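Local coordinates for core protein VP7 (Bluetongue virus, PDB 1BVP) that forms the trimeric capsomers of the viral core surface layer, 260 of them assembling on an inner scaffold of VP3, at residues F129-M143 with V152-N164. Sequence-based numbering, arbitrary orientation.
Sequences FLETEETFQPGRWFM and VVCGPDMIQVSLN
The side-chain amide of Gln160 grips the type II turn Gln137 to Arg140 with both of its polar atoms: OE1 accepts a hydrogen bond from Gly139 N at 2.7 Å, almost straight (175°), while NE2 gives a hydrogen to Gln137 O at 3.0 Å. That second bond lies close to the Gln160 amide plane but meets the carbonyl from above its own plane. With OE1 accepting and NE2 donating, the amide is held in one orientation. The turn thus rests on the beta-hairpin formed by strands 149-155 and 158-163, part of the jelly-roll beta-sandwich domain of VP7. Strand 134-136 runs across strand 152-155 at 85°, joined to it where Phe136 N bonds to Val153 O. Beside this bond, CG2 of Val152 sits over the centre of the Phe136 ring, a CH-pi contact with 3.3 Å from Val152 CG2 to the ring centroid; the edge of the Phe136 ring in turn points at the face of Phe142, with CE2 over its centre. Glu134, Thr135 and Phe136 also pair in parallel with a strand of the second subunit, whose Arg190 forms a salt bridge with Glu134. At the hairpin loop Phe129 N bonds to Pro156 O, and the ring, with CG anti to the carbonyl carbon (chi1 -62°), brings CE2 to 3.5 Å from Ile159 CG2. Toward the far end of strand 158-163, Ser162 OG donates to Phe142 O at 3.1 Å. Its CB lies over the six-membered ring of Trp141, whose edge atom CH2 comes within 3.3 Å of Leu163 O, near the ring plane.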
ATOM      1  N   PHE A 129      13.106 -16.541  -3.147  1.00 18.69           N
ATOM      2  CA  PHE A 129      13.454 -17.610  -4.093  1.00 17.07           C
ATOM      3  C   PHE A 129      12.454 -17.810  -5.193  1.00 19.02           C
ATOM      4  O   PHE A 129      12.327 -18.903  -5.716  1.00 25.43           O
ATOM      5  CB  PHE A 129      13.614 -18.945  -3.375  1.00 13.43           C
ATOM      6  CG  PHE A 129      14.704 -18.956  -2.367  1.00 10.75           C
ATOM      7  CD1 PHE A 129      16.039 -19.070  -2.773  1.00  9.67           C
ATOM      8  CD2 PHE A 129      14.408 -18.815  -1.007  1.00  7.06           C
ATOM      9  CE1 PHE A 129      17.090 -19.036  -1.821  1.00  5.21           C
ATOM     10  CE2 PHE A 129      15.425 -18.785  -0.061  1.00  6.07           C
ATOM     11  CZ  PHE A 129      16.779 -18.891  -0.468  1.00  3.54           C
ATOM     12  N   LEU A 130      11.749 -16.760  -5.566  1.00 22.31           N
ATOM     13  CA  LEU A 130      10.778 -16.877  -6.625  1.00 19.62           C
ATOM     14  C   LEU A 130      11.390 -17.379  -7.931  1.00 22.86           C
ATOM     15  O   LEU A 130      10.773 -18.147  -8.662  1.00 24.20           O
ATOM     16  CB  LEU A 130      10.128 -15.525  -6.870  1.00 21.33           C
ATOM     17  CG  LEU A 130       9.035 -15.550  -7.946  1.00 23.49           C
ATOM     18  CD1 LEU A 130       7.691 -15.904  -7.315  1.00 20.89           C
ATOM     19  CD2 LEU A 130       8.972 -14.202  -8.650  1.00 21.10           C
ATOM     20  N   GLU A 131      12.620 -16.991  -8.225  1.00 27.40           N
ATOM     21  CA  GLU A 131      13.173 -17.414  -9.496  1.00 29.60           C
ATOM     22  C   GLU A 131      14.089 -18.608  -9.433  1.00 28.59           C
ATOM     23  O   GLU A 131      15.246 -18.533  -9.819  1.00 32.19           O
ATOM     24  CB  GLU A 131      13.838 -16.242 -10.197  1.00 36.46           C
ATOM     25  CG  GLU A 131      12.899 -15.068 -10.369  1.00 45.53           C
ATOM     26  CD  GLU A 131      13.464 -13.968 -11.241  1.00 50.83           C
ATOM     27  OE1 GLU A 131      14.697 -13.726 -11.184  1.00 47.38           O
ATOM     28  OE2 GLU A 131      12.655 -13.355 -11.984  1.00 56.02           O
ATOM     29  N   THR A 132      13.536 -19.729  -8.990  1.00 25.26           N
ATOM     30  CA  THR A 132      14.259 -20.985  -8.875  1.00 21.84           C
ATOM     31  C   THR A 132      13.624 -21.995  -9.838  1.00 24.11           C
ATOM     32  O   THR A 132      12.394 -22.027  -9.994  1.00 20.78           O
ATOM     33  CB  THR A 132      14.167 -21.523  -7.443  1.00 18.56           C
ATOM     34  OG1 THR A 132      12.800 -21.460  -6.988  1.00 25.85           O
ATOM     35  CG2 THR A 132      15.041 -20.715  -6.529  1.00  8.61           C
ATOM     36  N   GLU A 133      14.448 -22.834 -10.461  1.00 25.55           N
ATOM     37  CA  GLU A 133      13.926 -23.807 -11.411  1.00 26.26           C
ATOM     38  C   GLU A 133      13.457 -25.104 -10.774  1.00 25.03           C
ATOM     39  O   GLU A 133      12.609 -25.801 -11.329  1.00 24.91           O
ATOM     40  CB  GLU A 133      14.990 -24.133 -12.440  1.00 32.48           C
ATOM     41  CG  GLU A 133      15.326 -23.000 -13.332  1.00 41.01           C
ATOM     42  CD  GLU A 133      16.401 -23.361 -14.313  1.00 52.23           C
ATOM     43  OE1 GLU A 133      16.104 -23.979 -15.369  1.00 58.26           O
ATOM     44  OE2 GLU A 133      17.560 -23.036 -14.006  1.00 59.51           O
ATOM     45  N   GLU A 134      14.002 -25.412  -9.602  1.00 24.05           N
ATOM     46  CA  GLU A 134      13.689 -26.650  -8.907  1.00 27.61           C
ATOM     47  C   GLU A 134      13.276 -26.359  -7.493  1.00 26.49           C
ATOM     48  O   GLU A 134      13.790 -25.432  -6.885  1.00 26.30           O
ATOM     49  CB  GLU A 134      14.945 -27.522  -8.808  1.00 33.59           C
ATOM     50  CG  GLU A 134      15.660 -27.785 -10.114  1.00 48.55           C
ATOM     51  CD  GLU A 134      17.057 -28.340  -9.919  1.00 59.06           C
ATOM     52  OE1 GLU A 134      17.706 -28.007  -8.889  1.00 64.46           O
ATOM     53  OE2 GLU A 134      17.508 -29.097 -10.810  1.00 61.89           O
ATOM     54  N   THR A 135      12.425 -27.217  -6.948  1.00 23.56           N
ATOM     55  CA  THR A 135      11.987 -27.104  -5.569  1.00 21.68           C
ATOM     56  C   THR A 135      11.899 -28.552  -4.980  1.00 24.79           C
ATOM     57  O   THR A 135      11.697 -29.527  -5.719  1.00 26.58           O
ATOM     58  CB  THR A 135      10.643 -26.351  -5.483  1.00 17.53           C
ATOM     59  OG1 THR A 135      10.324 -26.064  -4.110  1.00 21.06           O
ATOM     60  CG2 THR A 135       9.515 -27.176  -6.126  1.00 16.00           C
ATOM     61  N   PHE A 136      12.078 -28.680  -3.669  1.00 20.78           N
ATOM     62  CA  PHE A 136      12.045 -29.954  -2.959  1.00 16.16           C
ATOM     63  C   PHE A 136      10.844 -30.087  -2.058  1.00 18.02           C
ATOM     64  O   PHE A 136      10.526 -29.138  -1.365  1.00 21.98           O
ATOM     65  CB  PHE A 136      13.289 -30.063  -2.095  1.00 14.33           C
ATOM     66  CG  PHE A 136      14.530 -30.318  -2.888  1.00 21.71           C
ATOM     67  CD1 PHE A 136      14.990 -29.378  -3.812  1.00 21.91           C
ATOM     68  CD2 PHE A 136      15.206 -31.533  -2.779  1.00 24.17           C
ATOM     69  CE1 PHE A 136      16.104 -29.649  -4.626  1.00 20.36           C
ATOM     70  CE2 PHE A 136      16.319 -31.804  -3.586  1.00 22.63           C
ATOM     71  CZ  PHE A 136      16.761 -30.855  -4.514  1.00 19.38           C
ATOM     72  N   GLN A 137      10.204 -31.261  -2.011  1.00 16.05           N
ATOM     73  CA  GLN A 137       9.040 -31.433  -1.130  1.00 12.67           C
ATOM     74  C   GLN A 137       9.344 -30.975   0.285  1.00 17.70           C
ATOM     75  O   GLN A 137      10.350 -31.380   0.908  1.00 23.47           O
ATOM     76  CB  GLN A 137       8.561 -32.864  -1.053  1.00 10.88           C
ATOM     77  CG  GLN A 137       7.355 -32.999  -0.140  1.00 19.14           C
ATOM     78  CD  GLN A 137       6.982 -34.434   0.172  1.00 18.12           C
ATOM     79  OE1 GLN A 137       7.844 -35.274   0.322  1.00 22.53           O
ATOM     80  NE2 GLN A 137       5.697 -34.703   0.301  1.00 18.52           N
ATOM     81  N   PRO A 138       8.497 -30.087   0.803  1.00 18.78           N
ATOM     82  CA  PRO A 138       8.727 -29.593   2.165  1.00 18.18           C
ATOM     83  C   PRO A 138       8.629 -30.672   3.232  1.00 17.73           C
ATOM     84  O   PRO A 138       7.707 -31.491   3.231  1.00 14.78           O
ATOM     85  CB  PRO A 138       7.635 -28.521   2.335  1.00  8.87           C
ATOM     86  CG  PRO A 138       6.589 -28.905   1.302  1.00  8.62           C
ATOM     87  CD  PRO A 138       7.392 -29.361   0.141  1.00 12.00           C
ATOM     88  N   GLY A 139       9.606 -30.670   4.128  1.00 19.82           N
ATOM     89  CA  GLY A 139       9.612 -31.597   5.241  1.00 20.56           C
ATOM     90  C   GLY A 139       9.980 -33.034   4.954  1.00 23.95           C
ATOM     91  O   GLY A 139       9.578 -33.916   5.706  1.00 22.46           O
ATOM     92  N   ARG A 140      10.641 -33.277   3.825  1.00 21.70           N
ATOM     93  CA  ARG A 140      11.091 -34.606   3.471  1.00 18.53           C
ATOM     94  C   ARG A 140      12.601 -34.512   3.394  1.00 19.71           C
ATOM     95  O   ARG A 140      13.160 -33.589   2.799  1.00 23.06           O
ATOM     96  CB  ARG A 140      10.503 -35.118   2.155  1.00 17.15           C
ATOM     97  CG  ARG A 140      11.343 -36.230   1.531  1.00 15.71           C
ATOM     98  CD  ARG A 140      10.647 -36.906   0.381  1.00 15.12           C
ATOM     99  NE  ARG A 140       9.396 -37.494   0.841  1.00 21.47           N
ATOM    100  CZ  ARG A 140       9.196 -38.777   1.128  1.00 21.39           C
ATOM    101  NH1 ARG A 140      10.169 -39.671   0.990  1.00 23.50           N
ATOM    102  NH2 ARG A 140       8.029 -39.142   1.638  1.00 23.86           N
ATOM    103  N   TRP A 141      13.230 -35.444   4.092  1.00 21.89           N
ATOM    104  CA  TRP A 141      14.663 -35.567   4.203  1.00 18.47           C
ATOM    105  C   TRP A 141      15.341 -35.692   2.853  1.00 15.76           C
ATOM    106  O   TRP A 141      14.822 -36.305   1.907  1.00 21.91           O
ATOM    107  CB  TRP A 141      14.960 -36.797   5.058  1.00 23.74           C
ATOM    108  CG  TRP A 141      16.407 -37.111   5.196  1.00 25.77           C
ATOM    109  CD1 TRP A 141      17.184 -37.865   4.334  1.00 23.53           C
ATOM    110  CD2 TRP A 141      17.285 -36.663   6.240  1.00 22.05           C
ATOM    111  NE1 TRP A 141      18.487 -37.898   4.785  1.00 18.66           N
ATOM    112  CE2 TRP A 141      18.579 -37.178   5.950  1.00 19.52           C
ATOM    113  CE3 TRP A 141      17.104 -35.873   7.389  1.00 20.82           C
ATOM    114  CZ2 TRP A 141      19.684 -36.928   6.769  1.00 14.05           C
ATOM    115  CZ3 TRP A 141      18.202 -35.619   8.204  1.00 18.07           C
ATOM    116  CH2 TRP A 141      19.482 -36.152   7.885  1.00 19.67           C
ATOM    117  N   PHE A 142      16.503 -35.075   2.749  1.00 14.14           N
ATOM    118  CA  PHE A 142      17.280 -35.153   1.515  1.00 17.68           C
ATOM    119  C   PHE A 142      18.691 -34.697   1.784  1.00 23.48           C
ATOM    120  O   PHE A 142      18.938 -33.569   2.239  1.00 29.58           O
ATOM    121  CB  PHE A 142      16.655 -34.364   0.385  1.00 14.88           C
ATOM    122  CG  PHE A 142      17.448 -34.401  -0.872  1.00 17.58           C
ATOM    123  CD1 PHE A 142      18.575 -33.598  -1.022  1.00 19.03           C
ATOM    124  CD2 PHE A 142      17.079 -35.255  -1.914  1.00 17.24           C
ATOM    125  CE1 PHE A 142      19.338 -33.647  -2.201  1.00 22.18           C
ATOM    126  CE2 PHE A 142      17.830 -35.318  -3.094  1.00 19.64           C
ATOM    127  CZ  PHE A 142      18.964 -34.513  -3.242  1.00 20.03           C
ATOM    128  N   MET A 143      19.603 -35.641   1.580  1.00 29.72           N
ATOM    129  CA  MET A 143      21.012 -35.417   1.810  1.00 30.44           C
ATOM    130  C   MET A 143      21.779 -35.727   0.539  1.00 32.83           C
ATOM    131  O   MET A 143      21.564 -36.757  -0.081  1.00 33.34           O
ATOM    132  CB  MET A 143      21.481 -36.311   2.934  1.00 25.15           C
ATOM    133  CG  MET A 143      22.918 -36.101   3.277  1.00 27.18           C
ATOM    134  SD  MET A 143      23.158 -34.728   4.362  1.00 28.32           S
ATOM    135  CE  MET A 143      22.049 -35.106   5.705  1.00 25.20           C
ATOM    136  N   VAL A 152      18.321 -27.042   1.029  1.00 22.71           N
ATOM    137  CA  VAL A 152      17.638 -27.141  -0.238  1.00 21.26           C
ATOM    138  C   VAL A 152      16.409 -26.173  -0.226  1.00 19.89           C
ATOM    139  O   VAL A 152      15.892 -25.866   0.857  1.00 18.81           O
ATOM    140  CB  VAL A 152      17.306 -28.674  -0.378  1.00 16.25           C
ATOM    141  CG1 VAL A 152      15.849 -28.986  -0.156  1.00 13.94           C
ATOM    142  CG2 VAL A 152      17.833 -29.214  -1.616  1.00 17.07           C
ATOM    143  N   VAL A 153      15.976 -25.647  -1.382  1.00 16.03           N
ATOM    144  CA  VAL A 153      14.816 -24.749  -1.361  1.00 13.34           C
ATOM    145  C   VAL A 153      13.505 -25.512  -1.435  1.00 16.98           C
ATOM    146  O   VAL A 153      13.357 -26.387  -2.285  1.00 14.76           O
ATOM    147  CB  VAL A 153      14.839 -23.518  -2.428  1.00 12.84           C
ATOM    148  CG1 VAL A 153      16.180 -23.331  -3.086  1.00  9.06           C
ATOM    149  CG2 VAL A 153      13.700 -23.588  -3.455  1.00  8.66           C
ATOM    150  N   CYS A 154      12.551 -25.158  -0.570  1.00 14.46           N
ATOM    151  CA  CYS A 154      11.270 -25.818  -0.556  1.00 14.35           C
ATOM    152  C   CYS A 154      10.057 -24.930  -0.746  1.00 21.58           C
ATOM    153  O   CYS A 154       8.915 -25.354  -0.557  1.00 27.86           O
ATOM    154  CB  CYS A 154      11.131 -26.611   0.720  1.00 12.64           C
ATOM    155  SG  CYS A 154      11.469 -25.706   2.172  1.00 18.65           S
ATOM    156  N   GLY A 155      10.290 -23.682  -1.119  1.00 26.10           N
ATOM    157  CA  GLY A 155       9.182 -22.762  -1.329  1.00 20.01           C
ATOM    158  C   GLY A 155       9.766 -21.515  -1.929  1.00 21.29           C
ATOM    159  O   GLY A 155      10.997 -21.400  -2.030  1.00 22.84           O
ATOM    160  N   PRO A 156       8.924 -20.555  -2.329  1.00 19.73           N
ATOM    161  CA  PRO A 156       9.382 -19.295  -2.936  1.00 15.72           C
ATOM    162  C   PRO A 156      10.090 -18.425  -1.908  1.00 17.80           C
ATOM    163  O   PRO A 156      10.882 -17.568  -2.270  1.00 17.64           O
ATOM    164  CB  PRO A 156       8.088 -18.633  -3.377  1.00 17.91           C
ATOM    165  CG  PRO A 156       7.046 -19.741  -3.360  1.00 13.24           C
ATOM    166  CD  PRO A 156       7.461 -20.575  -2.201  1.00 14.95           C
ATOM    167  N   ASP A 157       9.870 -18.725  -0.630  1.00 16.50           N
ATOM    168  CA  ASP A 157      10.452 -17.965   0.472  1.00 17.33           C
ATOM    169  C   ASP A 157      11.043 -18.859   1.531  1.00 17.35           C
ATOM    170  O   ASP A 157      11.289 -18.406   2.658  1.00 13.32           O
ATOM    171  CB  ASP A 157       9.345 -17.155   1.155  1.00 22.44           C
ATOM    172  CG  ASP A 157       8.253 -18.032   1.779  1.00 25.45           C
ATOM    173  OD1 ASP A 157       8.161 -19.241   1.444  1.00 28.25           O
ATOM    174  OD2 ASP A 157       7.467 -17.495   2.601  1.00 33.07           O
ATOM    175  N   MET A 158      11.381 -20.086   1.153  1.00 20.54           N
ATOM    176  CA  MET A 158      11.814 -21.040   2.156  1.00 15.09           C
ATOM    177  C   MET A 158      12.883 -22.050   1.785  1.00 18.27           C
ATOM    178  O   MET A 158      12.966 -22.505   0.634  1.00 14.92           O
ATOM    179  CB  MET A 158      10.563 -21.813   2.525  1.00  9.87           C
ATOM    180  CG  MET A 158      10.606 -22.451   3.824  1.00 15.73           C
ATOM    181  SD  MET A 158       9.321 -21.748   4.792  1.00 24.76           S
ATOM    182  CE  MET A 158      10.268 -21.538   6.134  1.00 29.57           C
ATOM    183  N   ILE A 159      13.708 -22.393   2.770  1.00 19.89           N
ATOM    184  CA  ILE A 159      14.702 -23.448   2.592  1.00 20.12           C
ATOM    185  C   ILE A 159      14.607 -24.356   3.825  1.00 21.68           C
ATOM    186  O   ILE A 159      14.078 -23.951   4.891  1.00 20.13           O
ATOM    187  CB  ILE A 159      16.166 -22.948   2.458  1.00 18.69           C
ATOM    188  CG1 ILE A 159      16.713 -22.496   3.802  1.00 19.02           C
ATOM    189  CG2 ILE A 159      16.292 -21.893   1.384  1.00 17.58           C
ATOM    190  CD1 ILE A 159      18.203 -22.581   3.861  1.00 16.29           C
ATOM    191  N   GLN A 160      15.057 -25.598   3.663  1.00 23.39           N
ATOM    192  CA  GLN A 160      15.088 -26.579   4.771  1.00 22.03           C
ATOM    193  C   GLN A 160      16.451 -27.209   4.680  1.00 20.03           C
ATOM    194  O   GLN A 160      17.045 -27.260   3.588  1.00 15.53           O
ATOM    195  CB  GLN A 160      13.998 -27.646   4.677  1.00 15.27           C
ATOM    196  CG  GLN A 160      14.003 -28.406   3.375  1.00 15.93           C
ATOM    197  CD  GLN A 160      12.711 -29.152   3.137  1.00 18.32           C
ATOM    198  OE1 GLN A 160      11.741 -28.992   3.866  1.00 18.87           O
ATOM    199  NE2 GLN A 160      12.685 -29.957   2.095  1.00 26.42           N
ATOM    200  N   VAL A 161      16.990 -27.542   5.846  1.00 20.31           N
ATOM    201  CA  VAL A 161      18.311 -28.139   5.959  1.00 23.98           C
ATOM    202  C   VAL A 161      18.159 -29.472   6.698  1.00 25.04           C
ATOM    203  O   VAL A 161      17.460 -29.532   7.738  1.00 20.24           O
ATOM    204  CB  VAL A 161      19.252 -27.235   6.815  1.00 24.18           C
ATOM    205  CG1 VAL A 161      20.681 -27.637   6.648  1.00 22.54           C
ATOM    206  CG2 VAL A 161      19.072 -25.807   6.467  1.00 24.41           C
ATOM    207  N   SER A 162      18.758 -30.527   6.128  1.00 25.33           N
ATOM    208  CA  SER A 162      18.769 -31.876   6.733  1.00 25.63           C
ATOM    209  C   SER A 162      20.134 -32.018   7.399  1.00 25.49           C
ATOM    210  O   SER A 162      21.171 -31.779   6.764  1.00 22.88           O
ATOM    211  CB  SER A 162      18.684 -32.972   5.670  1.00 26.37           C
ATOM    212  OG  SER A 162      17.518 -32.893   4.887  1.00 29.39           O
ATOM    213  N   LEU A 163      20.150 -32.384   8.669  1.00 27.58           N
ATOM    214  CA  LEU A 163      21.417 -32.567   9.386  1.00 34.80           C
ATOM    215  C   LEU A 163      21.575 -34.017   9.915  1.00 36.98           C
ATOM    216  O   LEU A 163      20.654 -34.555  10.574  1.00 32.82           O
ATOM    217  CB  LEU A 163      21.478 -31.649  10.627  1.00 38.63           C
ATOM    218  CG  LEU A 163      21.477 -30.126  10.744  1.00 34.52           C
ATOM    219  CD1 LEU A 163      22.741 -29.564  10.161  1.00 34.73           C
ATOM    220  CD2 LEU A 163      20.250 -29.558  10.092  1.00 34.15           C
ATOM    221  N   ASN A 164      22.723 -34.648   9.635  1.00 37.76           N
ATOM    222  CA  ASN A 164      23.020 -35.990  10.180  1.00 35.54           C
ATOM    223  C   ASN A 164      23.279 -35.795  11.691  1.00 38.99           C
ATOM    224  O   ASN A 164      23.551 -34.660  12.145  1.00 36.47           O
ATOM    225  CB  ASN A 164      24.275 -36.601   9.540  1.00 30.80           C
ATOM    226  CG  ASN A 164      23.974 -37.347   8.245  1.00 33.93           C
ATOM    227  OD1 ASN A 164      22.920 -37.982   8.099  1.00 39.13           O
ATOM    228  ND2 ASN A 164      24.912 -37.299   7.310  1.00 30.78           N
TER